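Acetyl-CoA C-acetyltransferase (Syntrophomonas wolfei subsp. wolfei, PDB 7N7Z) probably catalyses, like other acetoacetyl-CoA thiolases, the reversible condensation of two acetyl-CoA molecules to acetoacetyl-CoA and free CoA. Local coordinates at residues D145-S149 and D150-C154; A165-I168 and A169-Y172; K346-H349 and N350-I354. All coordinates share one frame; numbering follows the deposited sequence.

Contact 1: residues D145-S149 and D150-C154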
ATOM      1  N   ASP B 145      10.209  -3.365   1.950  1.00 32.12           N
ATOM      2  CA  ASP B 145      11.026  -2.531   2.823  1.00 34.18           C
ATOM      3  C   ASP B 145      12.194  -1.996   2.002  1.00 30.91           C
ATOM      4  O   ASP B 145      13.133  -2.735   1.692  1.00 30.86           O
ATOM      5  CB  ASP B 145      11.509  -3.333   4.027  1.00 30.79           C
ATOM      6  CG  ASP B 145      12.237  -2.476   5.044  1.00 33.12           C
ATOM      7  OD1 ASP B 145      12.653  -1.355   4.686  1.00 30.84           O
ATOM      8  OD2 ASP B 145      12.390  -2.921   6.200  1.00 30.29           O
ATOM      9  N   ALA B 146      12.136  -0.711   1.643  1.00 32.22           N
ATOM     10  CA  ALA B 146      13.142  -0.148   0.748  1.00 31.87           C
ATOM     11  C   ALA B 146      14.535  -0.183   1.364  1.00 33.54           C
ATOM     12  O   ALA B 146      15.528  -0.318   0.640  1.00 31.97           O
ATOM     13  CB  ALA B 146      12.767   1.285   0.374  1.00 33.05           C
ATOM     14  N   MET B 147      14.634  -0.053   2.689  1.00 32.67           N
ATOM     15  CA  MET B 147      15.940  -0.140   3.333  1.00 31.64           C
ATOM     16  C   MET B 147      16.628  -1.456   2.999  1.00 36.54           C
ATOM     17  O   MET B 147      17.863  -1.520   2.956  1.00 37.46           O
ATOM     18  CB  MET B 147      15.793   0.013   4.848  1.00 33.14           C
ATOM     19  CG  MET B 147      17.109  -0.079   5.620  1.00 32.03           C
ATOM     20  SD  MET B 147      16.929  -0.828   7.247  1.00 45.17           S
ATOM     21  CE  MET B 147      15.649   0.199   7.954  1.00 31.33           C
ATOM     22  N   LEU B 148      15.852  -2.510   2.762  1.00 34.26           N
ATOM     23  CA  LEU B 148      16.406  -3.806   2.391  1.00 38.24           C
ATOM     24  C   LEU B 148      16.510  -3.950   0.874  1.00 37.86           C
ATOM     25  O   LEU B 148      17.599  -4.181   0.339  1.00 37.53           O
ATOM     26  CB  LEU B 148      15.542  -4.928   2.978  1.00 37.82           C
ATOM     27  CG  LEU B 148      15.357  -4.917   4.496  1.00 36.59           C
ATOM     28  CD1 LEU B 148      14.462  -6.068   4.919  1.00 43.90           C
ATOM     29  CD2 LEU B 148      16.697  -4.988   5.207  1.00 37.96           C
ATOM     30  N   SER B 149      15.385  -3.796   0.173  1.00 38.94           N
ATOM     31  CA  SER B 149      15.355  -4.094  -1.255  1.00 39.99           C
ATOM     32  C   SER B 149      16.180  -3.103  -2.064  1.00 39.33           C
ATOM     33  O   SER B 149      16.758  -3.478  -3.092  1.00 43.92           O
ATOM     34  CB  SER B 149      13.907  -4.112  -1.753  1.00 39.33           C
ATOM     35  OG  SER B 149      13.292  -2.843  -1.599  1.00 39.09           O
ATOM     36  N   ASP B 150      16.250  -1.847  -1.627  1.00 34.98           N
ATOM     37  CA  ASP B 150      16.978  -0.811  -2.346  1.00 37.51           C
ATOM     38  C   ASP B 150      18.297  -0.446  -1.677  1.00 37.89           C
ATOM     39  O   ASP B 150      18.939   0.526  -2.088  1.00 33.43           O
ATOM     40  CB  ASP B 150      16.108   0.442  -2.484  1.00 36.85           C
ATOM     41  CG  ASP B 150      15.104   0.343  -3.621  1.00 37.38           C
ATOM     42  OD1 ASP B 150      15.218  -0.579  -4.456  1.00 33.74           O
ATOM     43  OD2 ASP B 150      14.194   1.197  -3.675  1.00 36.36           O
ATOM     44  N   GLY B 151      18.721  -1.197  -0.659  1.00 37.05           N
ATOM     45  CA  GLY B 151      19.923  -0.850   0.070  1.00 39.76           C
ATOM     46  C   GLY B 151      20.669  -2.025   0.667  1.00 40.06           C
ATOM     47  O   GLY B 151      21.734  -2.404   0.170  1.00 45.14           O
ATOM     48  N   LEU B 152      20.127  -2.610   1.738  1.00 38.24           N
ATOM     49  CA  LEU B 152      20.869  -3.632   2.469  1.00 41.27           C
ATOM     50  C   LEU B 152      20.923  -4.955   1.713  1.00 45.09           C
ATOM     51  O   LEU B 152      21.916  -5.684   1.819  1.00 44.47           O
ATOM     52  CB  LEU B 152      20.251  -3.843   3.852  1.00 39.06           C
ATOM     53  CG  LEU B 152      20.439  -2.730   4.887  1.00 39.01           C
ATOM     54  CD1 LEU B 152      19.969  -3.203   6.256  1.00 42.69           C
ATOM     55  CD2 LEU B 152      21.882  -2.254   4.961  1.00 37.98           C
ATOM     56  N   VAL B 153      19.880  -5.293   0.964  1.00 41.18           N
ATOM     57  CA  VAL B 153      19.856  -6.527   0.187  1.00 44.42           C
ATOM     58  C   VAL B 153      20.508  -6.239  -1.160  1.00 46.45           C
ATOM     59  O   VAL B 153      19.980  -5.465  -1.963  1.00 47.71           O
ATOM     60  CB  VAL B 153      18.431  -7.065   0.014  1.00 43.82           C
ATOM     61  CG1 VAL B 153      18.455  -8.392  -0.730  1.00 46.30           C
ATOM     62  CG2 VAL B 153      17.760  -7.228   1.366  1.00 41.78           C
ATOM     63  N   CYS B 154      21.660  -6.855  -1.404  1.00 50.08           N
ATOM     64  CA  CYS B 154      22.386  -6.676  -2.655  1.00 56.23           C
ATOM     65  C   CYS B 154      22.001  -7.780  -3.633  1.00 59.67           C
ATOM     66  O   CYS B 154      22.097  -8.968  -3.308  1.00 54.95           O
ATOM     67  CB  CYS B 154      23.894  -6.690  -2.408  1.00 59.36           C
ATOM     68  SG  CYS B 154      24.885  -6.156  -3.822  1.00 61.84           S
TER
HETATM   69  O   HOH W   1      13.437  -2.532  -4.771  1.00 33.71           O
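Leu148 and Val153 meet where a short helix closes with a widened, pi-type turn, a compact example of how a helix can end by letting its hydrogen bonds skip one residue further. Val153 N donates to Leu148 O at 2.6 Å, and Leu152 N reaches Met147 O at 2.8 Å with an N-H...O angle of 161°. Both bonds span five residues, whereas the turn before them is still alpha-helical, Asp150 N lying 2.8 Å from Ala146 O. Leu148 O also receives a weak bond from Gly151 N, so two amides converge on one carbonyl.

The apolar side chains follow this wider course. Val153 CG2 stands beside its own backbone N, which lays it against the Leu148 carbonyl and within 3.6 Å of Leu148 CB. Leu152 CD1 touches two neighbours at once, Leu148 CD2 at 3.9 Å and Met147 SD at 4.0 Å. Met147 runs alongside Leu152 because its CG is anti to the backbone N (chi1 179°), and the chain then bends at its next two torsions.

At the other end Asp145 caps the helix through a weak bond from Met147 N to OD1. The same carboxylate makes a salt bridge to Arg133 of the second subunit and accepts from Gly139 N of the third, consistent with a place beside the tetramerisation loop known in biosynthetic thiolases. Asp150 is buried against the second subunit, where Gly64 N donates to OD2 and Gly66 N to OD1.

Asp150 OD1 has one more partner: a water that donates to it at 2.7 Å and is also hydrogen-bonded to Ser149 OG, at 3.2 Å, bridging the two neighbouring side chains.

Contact 2: residues A165-I168 and A169-Y172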
ATOM      1  N   ALA B 165      29.308 -10.877   4.790  1.00 42.83           N
ATOM      2  CA  ALA B 165      30.212 -11.038   5.922  1.00 43.94           C
ATOM      3  C   ALA B 165      30.422 -12.513   6.240  1.00 43.86           C
ATOM      4  O   ALA B 165      31.529 -12.925   6.605  1.00 43.47           O
ATOM      5  CB  ALA B 165      29.669 -10.296   7.142  1.00 40.59           C
ATOM      6  N   GLU B 166      29.370 -13.323   6.102  1.00 45.22           N
ATOM      7  CA  GLU B 166      29.515 -14.760   6.308  1.00 45.15           C
ATOM      8  C   GLU B 166      30.470 -15.360   5.284  1.00 47.50           C
ATOM      9  O   GLU B 166      31.219 -16.294   5.593  1.00 45.22           O
ATOM     10  CB  GLU B 166      28.150 -15.447   6.231  1.00 44.39           C
ATOM     11  CG  GLU B 166      27.241 -15.217   7.434  1.00 47.10           C
ATOM     12  CD  GLU B 166      27.833 -15.708   8.743  1.00 50.93           C
ATOM     13  OE1 GLU B 166      28.944 -16.278   8.726  1.00 51.77           O
ATOM     14  OE2 GLU B 166      27.181 -15.525   9.794  1.00 46.63           O
ATOM     15  N   ASN B 167      30.459 -14.835   4.056  1.00 44.92           N
ATOM     16  CA  ASN B 167      31.394 -15.312   3.044  1.00 47.41           C
ATOM     17  C   ASN B 167      32.833 -15.020   3.452  1.00 46.62           C
ATOM     18  O   ASN B 167      33.716 -15.871   3.299  1.00 45.89           O
ATOM     19  CB  ASN B 167      31.084 -14.671   1.690  1.00 46.40           C
ATOM     20  CG  ASN B 167      29.788 -15.179   1.075  1.00 47.72           C
ATOM     21  OD1 ASN B 167      29.013 -14.401   0.517  1.00 46.57           O
ATOM     22  ND2 ASN B 167      29.554 -16.484   1.160  1.00 50.69           N
ATOM     23  N   ILE B 168      33.088 -13.819   3.976  1.00 44.16           N
ATOM     24  CA  ILE B 168      34.438 -13.477   4.414  1.00 47.83           C
ATOM     25  C   ILE B 168      34.867 -14.386   5.558  1.00 46.40           C
ATOM     26  O   ILE B 168      36.006 -14.868   5.595  1.00 49.40           O
ATOM     27  CB  ILE B 168      34.512 -11.990   4.810  1.00 48.61           C
ATOM     28  CG1 ILE B 168      34.675 -11.124   3.557  1.00 47.81           C
ATOM     29  CG2 ILE B 168      35.656 -11.753   5.796  1.00 46.95           C
ATOM     30  CD1 ILE B 168      34.642  -9.632   3.825  1.00 52.55           C
ATOM     31  N   ALA B 169      33.967 -14.631   6.513  1.00 45.16           N
ATOM     32  CA  ALA B 169      34.289 -15.536   7.610  1.00 51.36           C
ATOM     33  C   ALA B 169      34.605 -16.933   7.091  1.00 52.93           C
ATOM     34  O   ALA B 169      35.541 -17.584   7.569  1.00 52.88           O
ATOM     35  CB  ALA B 169      33.132 -15.585   8.608  1.00 51.15           C
ATOM     36  N   GLU B 170      33.838 -17.406   6.107  1.00 46.18           N
ATOM     37  CA  GLU B 170      34.083 -18.731   5.547  1.00 49.46           C
ATOM     38  C   GLU B 170      35.422 -18.783   4.819  1.00 50.42           C
ATOM     39  O   GLU B 170      36.240 -19.677   5.064  1.00 51.75           O
ATOM     40  CB  GLU B 170      32.946 -19.114   4.600  1.00 50.25           C
ATOM     41  CG  GLU B 170      31.659 -19.517   5.299  1.00 55.10           C
ATOM     42  CD  GLU B 170      30.730 -20.302   4.392  1.00 56.55           C
ATOM     43  OE1 GLU B 170      30.623 -19.946   3.198  1.00 55.20           O
ATOM     44  OE2 GLU B 170      30.111 -21.276   4.871  1.00 56.70           O
ATOM     45  N   LYS B 171      35.660 -17.830   3.914  1.00 51.24           N
ATOM     46  CA  LYS B 171      36.875 -17.859   3.105  1.00 51.66           C
ATOM     47  C   LYS B 171      38.121 -17.877   3.981  1.00 52.00           C
ATOM     48  O   LYS B 171      39.007 -18.720   3.804  1.00 53.69           O
ATOM     49  CB  LYS B 171      36.900 -16.657   2.159  1.00 54.48           C
ATOM     50  CG  LYS B 171      38.125 -16.600   1.257  1.00 57.14           C
ATOM     51  CD  LYS B 171      38.246 -15.255   0.559  1.00 59.95           C
ATOM     52  CE  LYS B 171      39.561 -15.149  -0.198  1.00 62.57           C
ATOM     53  NZ  LYS B 171      39.777 -13.790  -0.767  1.00 64.27           N
ATOM     54  N   TYR B 172      38.210 -16.946   4.927  1.00 54.02           N
ATOM     55  CA  TYR B 172      39.359 -16.854   5.817  1.00 56.81           C
ATOM     56  C   TYR B 172      39.185 -17.668   7.092  1.00 56.30           C
ATOM     57  O   TYR B 172      40.083 -17.664   7.939  1.00 56.85           O
ATOM     58  CB  TYR B 172      39.628 -15.391   6.176  1.00 54.72           C
ATOM     59  CG  TYR B 172      40.101 -14.564   5.004  1.00 55.52           C
ATOM     60  CD1 TYR B 172      41.312 -14.836   4.382  1.00 55.73           C
ATOM     61  CD2 TYR B 172      39.335 -13.515   4.515  1.00 53.55           C
ATOM     62  CE1 TYR B 172      41.750 -14.084   3.309  1.00 57.56           C
ATOM     63  CE2 TYR B 172      39.764 -12.757   3.443  1.00 56.87           C
ATOM     64  CZ  TYR B 172      40.971 -13.046   2.844  1.00 56.92           C
ATOM     65  OH  TYR B 172      41.403 -12.293   1.776  1.00 54.46           O
TER
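Four successive i to i+4 bonds carry the backbone from Ala165 to Tyr172, Ala169 N, Glu170 N, Lys171 N and Tyr172 N each donating to the carbonyl four residues earlier, and the straightest are Lys171 N to Asn167 O at 2.8 Å and Tyr172 N to Ile168 O at 3.1 Å, both with N-H...O angles of 170°. On one flank Ile168 CG2, anti to its own backbone N, faces Tyr172 CD2 at a loose 4.3 Å. Ala169 CB rests over the preceding turn, 3.6 Å from Glu166 O.

The helix 161-172 is amphipathic and belongs to the thiolase N-terminal half. Its apolar flank lies on the C-terminal half, with Ala169 against Ala325, Ile168 against Leu294 and Tyr172 against Met333. Glu166 turns its carboxylate to Val245 N. Glu170, one turn on, is exposed, and its OE2 lies 6.4 Å from Glu166 OE1, too far for the two carboxylates to touch.

Lys171 is fully extended and runs across the phenol of Tyr172: its CD sits 4.1 Å above one face, offset toward the rim, and NZ makes a weak bond to Tyr172 OH at 3.4 Å.

Contact 3: residues K346-H349 and N350-I354; sequences KTNH and NGSGI
Two torsions of Asn348 bring its carboxamide up to Ser352 across a turn: CG lies beside the backbone N (chi1 -60°), and a positive phi of 45° bends the chain back. Ser352 CB consequently lies over the flat of the Asn348 carboxamide, 4.0 Å from CG and almost equally far from OD1 and ND2. Ser352 OG, anti to its own N (chi1 -162°), is sent on toward Glu321 N. The polar ends do not bond to each other, Asn348 OD1 and Ser352 OG being 4.0 Å apart. Asn348 ND2 and Ser352 OG share Val319 as a neighbour: ND2 donates to Val319 O, and OG accepts from Glu321 N with a weak bond to Val319 O. Replacing Asn348 by an alanine removes the carboxamide and is likely to leave Val319 O without its stronger side-chain donor and to open a gap beside Ser352 CB.

Round the bend, Asn350 curls its OD1 back to within 3.4 Å of His349 C. Glu374, on helix 360-378, accepts from His349 ND1 through OE2 and, weakly, from Asn350 ND2 through OE1, while His349 NE2 donates to Ser345 O.

The turn is bonded alongside strand 316-319, the backbones of Lys346 and Asn348 both pairing with Trp317, and leads into helix 353-356 and on to the predicted catalytic His358, while Asn350 and Ile354 pack against helix 176-196.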
ATOM      1  N   LYS B 346      46.335   2.421  16.484  1.00 47.71           N
ATOM      2  CA  LYS B 346      46.114   3.702  15.825  1.00 46.26           C
ATOM      3  C   LYS B 346      44.920   3.614  14.887  1.00 44.16           C
ATOM      4  O   LYS B 346      44.899   4.228  13.816  1.00 41.98           O
ATOM      5  CB  LYS B 346      47.362   4.149  15.069  1.00 45.63           C
ATOM      6  CG  LYS B 346      48.608   4.250  15.939  1.00 48.80           C
ATOM      7  CD  LYS B 346      49.610   5.247  15.373  1.00 49.47           C
ATOM      8  CE  LYS B 346      50.075   4.848  13.980  1.00 51.15           C
ATOM      9  NZ  LYS B 346      51.543   5.048  13.800  1.00 53.24           N
ATOM     10  N   THR B 347      43.904   2.846  15.279  1.00 44.70           N
ATOM     11  CA  THR B 347      42.733   2.633  14.438  1.00 43.54           C
ATOM     12  C   THR B 347      41.510   2.436  15.320  1.00 41.63           C
ATOM     13  O   THR B 347      41.554   1.649  16.271  1.00 40.47           O
ATOM     14  CB  THR B 347      42.922   1.414  13.524  1.00 43.92           C
ATOM     15  OG1 THR B 347      44.052   1.624  12.668  1.00 44.12           O
ATOM     16  CG2 THR B 347      41.677   1.175  12.673  1.00 43.12           C
ATOM     17  N   ASN B 348      40.427   3.139  14.997  1.00 41.02           N
ATOM     18  CA  ASN B 348      39.157   2.999  15.701  1.00 42.11           C
ATOM     19  C   ASN B 348      39.366   2.967  17.218  1.00 41.69           C
ATOM     20  O   ASN B 348      39.179   1.940  17.861  1.00 40.70           O
ATOM     21  CB  ASN B 348      38.440   1.723  15.247  1.00 41.37           C
ATOM     22  CG  ASN B 348      38.150   1.719  13.761  1.00 41.99           C
ATOM     23  OD1 ASN B 348      37.990   2.773  13.147  1.00 42.34           O
ATOM     24  ND2 ASN B 348      38.084   0.531  13.172  1.00 41.60           N
ATOM     25  N   HIS B 349      39.756   4.119  17.778  1.00 39.60           N
ATOM     26  CA  HIS B 349      40.042   4.175  19.209  1.00 41.79           C
ATOM     27  C   HIS B 349      38.771   4.155  20.045  1.00 41.02           C
ATOM     28  O   HIS B 349      38.778   3.649  21.172  1.00 41.08           O
ATOM     29  CB  HIS B 349      40.842   5.436  19.534  1.00 41.58           C
ATOM     30  CG  HIS B 349      42.300   5.336  19.209  1.00 42.80           C
ATOM     31  ND1 HIS B 349      43.099   6.446  19.041  1.00 41.01           N
ATOM     32  CD2 HIS B 349      43.103   4.262  19.026  1.00 43.85           C
ATOM     33  CE1 HIS B 349      44.332   6.060  18.766  1.00 43.11           C
ATOM     34  NE2 HIS B 349      44.361   4.739  18.751  1.00 43.59           N
ATOM     35  N   ASN B 350      37.679   4.700  19.518  1.00 37.27           N
ATOM     36  CA  ASN B 350      36.471   4.965  20.286  1.00 41.32           C
ATOM     37  C   ASN B 350      35.272   4.221  19.713  1.00 39.28           C
ATOM     38  O   ASN B 350      34.144   4.716  19.730  1.00 37.64           O
ATOM     39  CB  ASN B 350      36.200   6.467  20.333  1.00 42.30           C
ATOM     40  CG  ASN B 350      37.382   7.255  20.870  1.00 42.07           C
ATOM     41  OD1 ASN B 350      37.948   6.915  21.909  1.00 40.07           O
ATOM     42  ND2 ASN B 350      37.764   8.308  20.157  1.00 40.43           N
ATOM     43  N   GLY B 351      35.502   3.014  19.215  1.00 38.95           N
ATOM     44  CA  GLY B 351      34.453   2.235  18.599  1.00 40.33           C
ATOM     45  C   GLY B 351      34.164   2.686  17.179  1.00 40.64           C
ATOM     46  O   GLY B 351      34.518   3.785  16.754  1.00 39.46           O
ATOM     47  N   SER B 352      33.506   1.803  16.430  1.00 41.20           N
ATOM     48  CA  SER B 352      33.154   2.095  15.046  1.00 38.78           C
ATOM     49  C   SER B 352      31.745   1.600  14.743  1.00 38.77           C
ATOM     50  O   SER B 352      30.869   1.643  15.613  1.00 38.62           O
ATOM     51  CB  SER B 352      34.176   1.466  14.095  1.00 40.89           C
ATOM     52  OG  SER B 352      34.097   2.054  12.808  1.00 43.36           O
ATOM     53  N   GLY B 353      31.518   1.124  13.516  1.00 41.24           N
ATOM     54  CA  GLY B 353      30.170   0.767  13.105  1.00 36.76           C
ATOM     55  C   GLY B 353      29.507  -0.260  14.002  1.00 37.41           C
ATOM     56  O   GLY B 353      28.290  -0.219  14.203  1.00 37.30           O
ATOM     57  N   ILE B 354      30.285  -1.194  14.549  1.00 33.65           N
ATOM     58  CA  ILE B 354      29.694  -2.246  15.368  1.00 38.92           C
ATOM     59  C   ILE B 354      29.172  -1.675  16.680  1.00 38.05           C
ATOM     60  O   ILE B 354      28.089  -2.047  17.147  1.00 40.20           O
ATOM     61  CB  ILE B 354      30.715  -3.373  15.609  1.00 40.24           C
ATOM     62  CG1 ILE B 354      31.030  -4.094  14.297  1.00 40.90           C
ATOM     63  CG2 ILE B 354      30.181  -4.359  16.639  1.00 39.84           C
ATOM     64  CD1 ILE B 354      32.291  -4.935  14.346  1.00 40.04           C
TER

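In the fold
All three contacts are local, yet they illustrate how the surroundings decide the chemistry of a turn. Contact 3 is the most buried, its centre about 13 Å from the centre of the chain, and relies on side-chain polar groups bonded to the strand and helix around it. Contact 2, about 23 Å out, is an ordinary helix with one flank on the C-terminal half and exposed charges on the other. Contacts 1 and 2 are both partly buried, but only contact 1 reaches other subunits, two of them. They lie on successive helices of the N-terminal thiolase domain, contact 3 in the C-terminal one; the closest pair, contacts 2 and 3, are about 9 Å apart at their nearest atoms.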